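Local coordinates for carbonic anhydrase (Porphyridium purpureum, PDB 1DDZ), which probably catalyses the reversible hydration of carbon dioxide to hydrogencarbonate as a zinc-dependent carbonic anhydrase of the beta class, at residues 330-335 with 468-473; 78-83 with 341-346. All blocks are in the same frame, centred on the assembly; numbering follows the deposited sequence.

Contact 1 (330-335 with 468-473); sequences DSRVPA and YGVGDG. With ZN (zinc ion), chain D.
Just beyond Asp330, whose OD2 binds the zinc ion at 1.8 Å, Arg332 packs on Val470 and Val333 on Tyr468. Cys328, His384 and Cys387 complete that metal site, and the loop that carries this zinc ligand goes on to pack against 468-473. At Arg332 the backbone N donates to a water 2.7 Å away, and the same water lies 2.8 Å from Tyr468 OH, bridging the main chain to the phenol. The aliphatic part of the Arg332 side chain lies across the methyl CG2 of Val470, with CD closest at 3.7 Å; the chain then bends at chi3 (-78°), and NH2 makes a weak hydrogen bond to Gln65 O. This is the loop after strand 323-328 of a beta-carbonic anhydrase sheet, meeting the loop that follows strand 462-468. Val333 comes next: its CG2, placed beside the backbone N with CG1 anti to it (chi1 -168°), approaches the tyrosine ring obliquely, 3.9 Å from Tyr468 OH and 4.2 Å from Tyr468 CE1. Leu61 of helix 57-62, from the other half of the chain, touches Arg332, Val333 and Val470 together. Pro334, at the N-cap position, leads into helix 335-338.

Contact 2 (78-83 with 341-346); sequences RVPANQ and LPAGEV
Ala343 and Gly344 carry the second segment's side of this contact, fitted against Arg78 and Pro80. Coming from Leu341, whose O accepts a hydrogen bond from Asn336 ND2, the chain enters a type II beta turn at Pro342. Pro342 O accepts the closing bond from Glu345 N, 3.1 Å away. Ala343, the second residue of the turn, points its methyl at the main chain of Arg78: CB lies 3.1 Å from Arg78 O, a short distance whose exact value is doubtful, and 4.2 Å from Pro80 CD, where it meets the proline ring. Gly344 follows at the third position of the turn, where the positive phi (104°) of a type II turn belongs, and here the two backbones come together, Gly344 CA being 3.8 Å from Arg78 CA. Arg78 CG sits 3.9 Å from Gly344 CA. From there the Arg78 side chain stretches out as far as NE, its CG beside the backbone N (chi1 -58°), and it also touches Val216 and Thr318. Glu345 OE2 makes a weak hydrogen bond to OG1 of the same Thr318. The arrangement is a glycine-containing type II turn of the second carbonic anhydrase region packed on the loop after zinc ligand Asp76 in the first.

The centres of contact 1 and contact 2 lie about 15 Å apart, and their segments alternate along the chain: 78-83, 330-335, 341-346, 468-473. Contact 1 stays within the second carbonic anhydrase region of the chain, whereas contact 2 joins the first region to the second. Helix 335-338 connects 330-335 to 341-346, and strand 346-351, outermost, within this chain, in the second five-stranded sheet, continues from there. The two contacts also touch directly: Ala335 CB packs 3.7 Å from Val346 CG2, and Pro334 CG lies 3.8 Å from Pro80 CB. These prolines, both N-caps and equivalent in the two regions, thus meet where the two zinc-binding halves of one chain come together.

Contact 1 (330-335 with 468-473)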
# COMPACT_ATOMS: atom_id res chain seq x y z
N ASP A 330 11.66 14.48 7.94
CA ASP A 330 12.69 15.14 8.74
C ASP A 330 12.22 16.58 9.09
O ASP A 330 12.41 17.06 10.21
CB ASP A 330 14.03 15.17 8.03
CG ASP A 330 14.66 13.78 7.93
OD1 ASP A 330 14.58 13.01 8.93
OD2 ASP A 330 15.19 13.43 6.88
N SER A 331 11.70 17.27 8.07
CA SER A 331 11.13 18.61 8.21
C SER A 331 11.74 19.62 9.18
O SER A 331 11.13 19.98 10.18
CB SER A 331 9.61 18.48 8.51
OG SER A 331 9.28 17.22 9.11
N ARG A 332 12.92 20.16 8.89
CA ARG A 332 13.42 21.13 9.84
C ARG A 332 12.81 22.53 9.65
O ARG A 332 13.13 23.46 10.38
CB ARG A 332 14.95 21.15 9.93
CG ARG A 332 15.45 21.79 11.23
CD ARG A 332 16.81 21.29 11.63
NE ARG A 332 16.77 19.95 12.24
CZ ARG A 332 16.69 19.71 13.57
NH1 ARG A 332 16.59 20.71 14.45
NH2 ARG A 332 16.85 18.47 14.05
N VAL A 333 11.93 22.71 8.65
CA VAL A 333 11.22 23.99 8.47
C VAL A 333 9.81 23.74 7.92
O VAL A 333 9.65 22.95 7.00
CB VAL A 333 11.89 24.97 7.49
CG1 VAL A 333 11.24 26.33 7.61
CG2 VAL A 333 13.40 25.06 7.77
N PRO A 334 8.79 24.35 8.53
CA PRO A 334 7.42 24.15 8.03
C PRO A 334 7.32 24.68 6.59
O PRO A 334 7.88 25.73 6.27
CB PRO A 334 6.57 24.96 8.99
CG PRO A 334 7.28 24.77 10.29
CD PRO A 334 8.73 24.99 9.87
N ALA A 335 6.59 23.95 5.75
CA ALA A 335 6.43 24.33 4.35
C ALA A 335 5.98 25.76 4.16
O ALA A 335 6.60 26.52 3.40
CB ALA A 335 5.47 23.37 3.65
N TYR A 468 17.09 22.36 -0.38
CA TYR A 468 17.72 23.40 0.43
C TYR A 468 18.56 22.78 1.51
O TYR A 468 18.45 21.58 1.79
CB TYR A 468 16.68 24.32 1.06
CG TYR A 468 15.91 23.69 2.20
CD1 TYR A 468 16.30 23.89 3.52
CD2 TYR A 468 14.80 22.90 1.96
CE1 TYR A 468 15.59 23.32 4.59
CE2 TYR A 468 14.08 22.33 3.01
CZ TYR A 468 14.48 22.54 4.31
OH TYR A 468 13.75 21.99 5.33
N GLY A 469 19.44 23.60 2.08
CA GLY A 469 20.29 23.18 3.18
C GLY A 469 19.79 23.98 4.35
O GLY A 469 19.56 25.19 4.21
N VAL A 470 19.58 23.34 5.50
CA VAL A 470 19.06 24.01 6.69
C VAL A 470 20.01 25.10 7.21
O VAL A 470 19.59 26.05 7.86
CB VAL A 470 18.71 22.94 7.78
CG1 VAL A 470 19.97 22.30 8.33
CG2 VAL A 470 17.83 23.53 8.86
N GLY A 471 21.27 25.01 6.83
CA GLY A 471 22.27 25.99 7.22
C GLY A 471 21.99 27.37 6.68
O GLY A 471 22.51 28.35 7.23
N ASP A 472 21.24 27.46 5.59
CA ASP A 472 20.87 28.76 5.00
C ASP A 472 19.40 28.91 4.64
O ASP A 472 18.97 29.99 4.30
CB ASP A 472 21.74 29.10 3.77
CG ASP A 472 21.62 28.07 2.63
OD1 ASP A 472 22.57 27.98 1.83
OD2 ASP A 472 20.60 27.35 2.53
N GLY A 473 18.64 27.82 4.65
CA GLY A 473 17.22 27.89 4.33
C GLY A 473 16.88 28.46 2.97
O GLY A 473 15.78 28.92 2.74
ZN ZN D . 14.96 13.89 5.14
O HOH W 1 14.76 19.95 6.95

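Contact 2 (78-83 with 341-346)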
# COMPACT_ATOMS: atom_id res chain seq x y z
N ARG A 78 -3.72 23.49 9.34
CA ARG A 78 -3.36 24.88 9.47
C ARG A 78 -2.39 25.21 10.56
O ARG A 78 -2.15 26.38 10.82
CB ARG A 78 -4.61 25.77 9.62
CG ARG A 78 -5.59 25.62 8.47
CD ARG A 78 -6.86 26.36 8.74
NE ARG A 78 -7.61 26.62 7.52
CZ ARG A 78 -8.84 27.12 7.48
NH1 ARG A 78 -9.48 27.39 8.61
NH2 ARG A 78 -9.43 27.37 6.31
N VAL A 79 -1.82 24.21 11.21
CA VAL A 79 -0.83 24.48 12.24
C VAL A 79 0.31 23.48 12.28
O VAL A 79 0.10 22.28 12.40
CB VAL A 79 -1.45 24.58 13.65
CG1 VAL A 79 -0.43 25.19 14.62
CG2 VAL A 79 -2.73 25.41 13.64
N PRO A 80 1.55 23.97 12.12
CA PRO A 80 2.71 23.08 12.16
C PRO A 80 2.80 22.37 13.52
O PRO A 80 2.58 22.97 14.58
CB PRO A 80 3.89 24.05 11.92
CG PRO A 80 3.29 25.04 10.98
CD PRO A 80 1.96 25.32 11.66
N ALA A 81 3.13 21.09 13.47
CA ALA A 81 3.24 20.26 14.64
C ALA A 81 4.13 20.82 15.72
O ALA A 81 3.74 20.83 16.89
CB ALA A 81 3.72 18.89 14.23
N ASN A 82 5.33 21.29 15.35
CA ASN A 82 6.27 21.83 16.34
C ASN A 82 5.69 23.04 17.03
O ASN A 82 5.90 23.23 18.22
CB ASN A 82 7.61 22.20 15.70
CG ASN A 82 7.52 23.42 14.79
OD1 ASN A 82 6.95 23.34 13.71
ND2 ASN A 82 8.02 24.56 15.26
N GLN A 83 4.87 23.80 16.32
CA GLN A 83 4.23 24.99 16.84
C GLN A 83 3.23 24.62 17.94
O GLN A 83 3.29 25.13 19.06
CB GLN A 83 3.50 25.68 15.71
CG GLN A 83 3.38 27.17 15.86
CD GLN A 83 3.77 27.87 14.60
OE1 GLN A 83 4.89 27.75 14.14
NE2 GLN A 83 2.83 28.58 14.00
N LEU A 341 4.49 31.92 3.69
CA LEU A 341 3.03 31.91 3.59
C LEU A 341 2.42 31.56 4.92
O LEU A 341 2.97 30.78 5.69
CB LEU A 341 2.54 30.86 2.58
CG LEU A 341 2.77 30.99 1.09
CD1 LEU A 341 2.01 29.89 0.38
CD2 LEU A 341 2.32 32.35 0.59
N PRO A 342 1.20 32.04 5.16
CA PRO A 342 0.43 31.82 6.38
C PRO A 342 0.17 30.34 6.62
O PRO A 342 -0.02 29.56 5.68
CB PRO A 342 -0.87 32.55 6.09
CG PRO A 342 -0.41 33.68 5.23
CD PRO A 342 0.51 32.99 4.28
N ALA A 343 0.18 29.97 7.89
CA ALA A 343 -0.07 28.59 8.28
C ALA A 343 -1.40 28.14 7.68
O ALA A 343 -2.43 28.74 7.96
CB ALA A 343 -0.12 28.48 9.80
N GLY A 344 -1.37 27.14 6.80
CA GLY A 344 -2.61 26.68 6.21
C GLY A 344 -2.88 27.11 4.78
O GLY A 344 -3.99 26.94 4.27
N GLU A 345 -1.90 27.70 4.13
CA GLU A 345 -2.12 28.06 2.75
C GLU A 345 -1.42 27.06 1.87
O GLU A 345 -1.45 27.16 0.65
CB GLU A 345 -1.71 29.49 2.47
CG GLU A 345 -2.74 30.46 3.00
CD GLU A 345 -2.47 31.89 2.62
OE1 GLU A 345 -1.47 32.15 1.90
OE2 GLU A 345 -3.26 32.76 3.04
N VAL A 346 -0.82 26.06 2.50
CA VAL A 346 -0.16 24.99 1.78
C VAL A 346 -0.59 23.63 2.33
O VAL A 346 -0.71 23.45 3.54
CB VAL A 346 1.42 25.18 1.63
CG1 VAL A 346 1.91 26.42 2.32
CG2 VAL A 346 2.18 23.98 2.08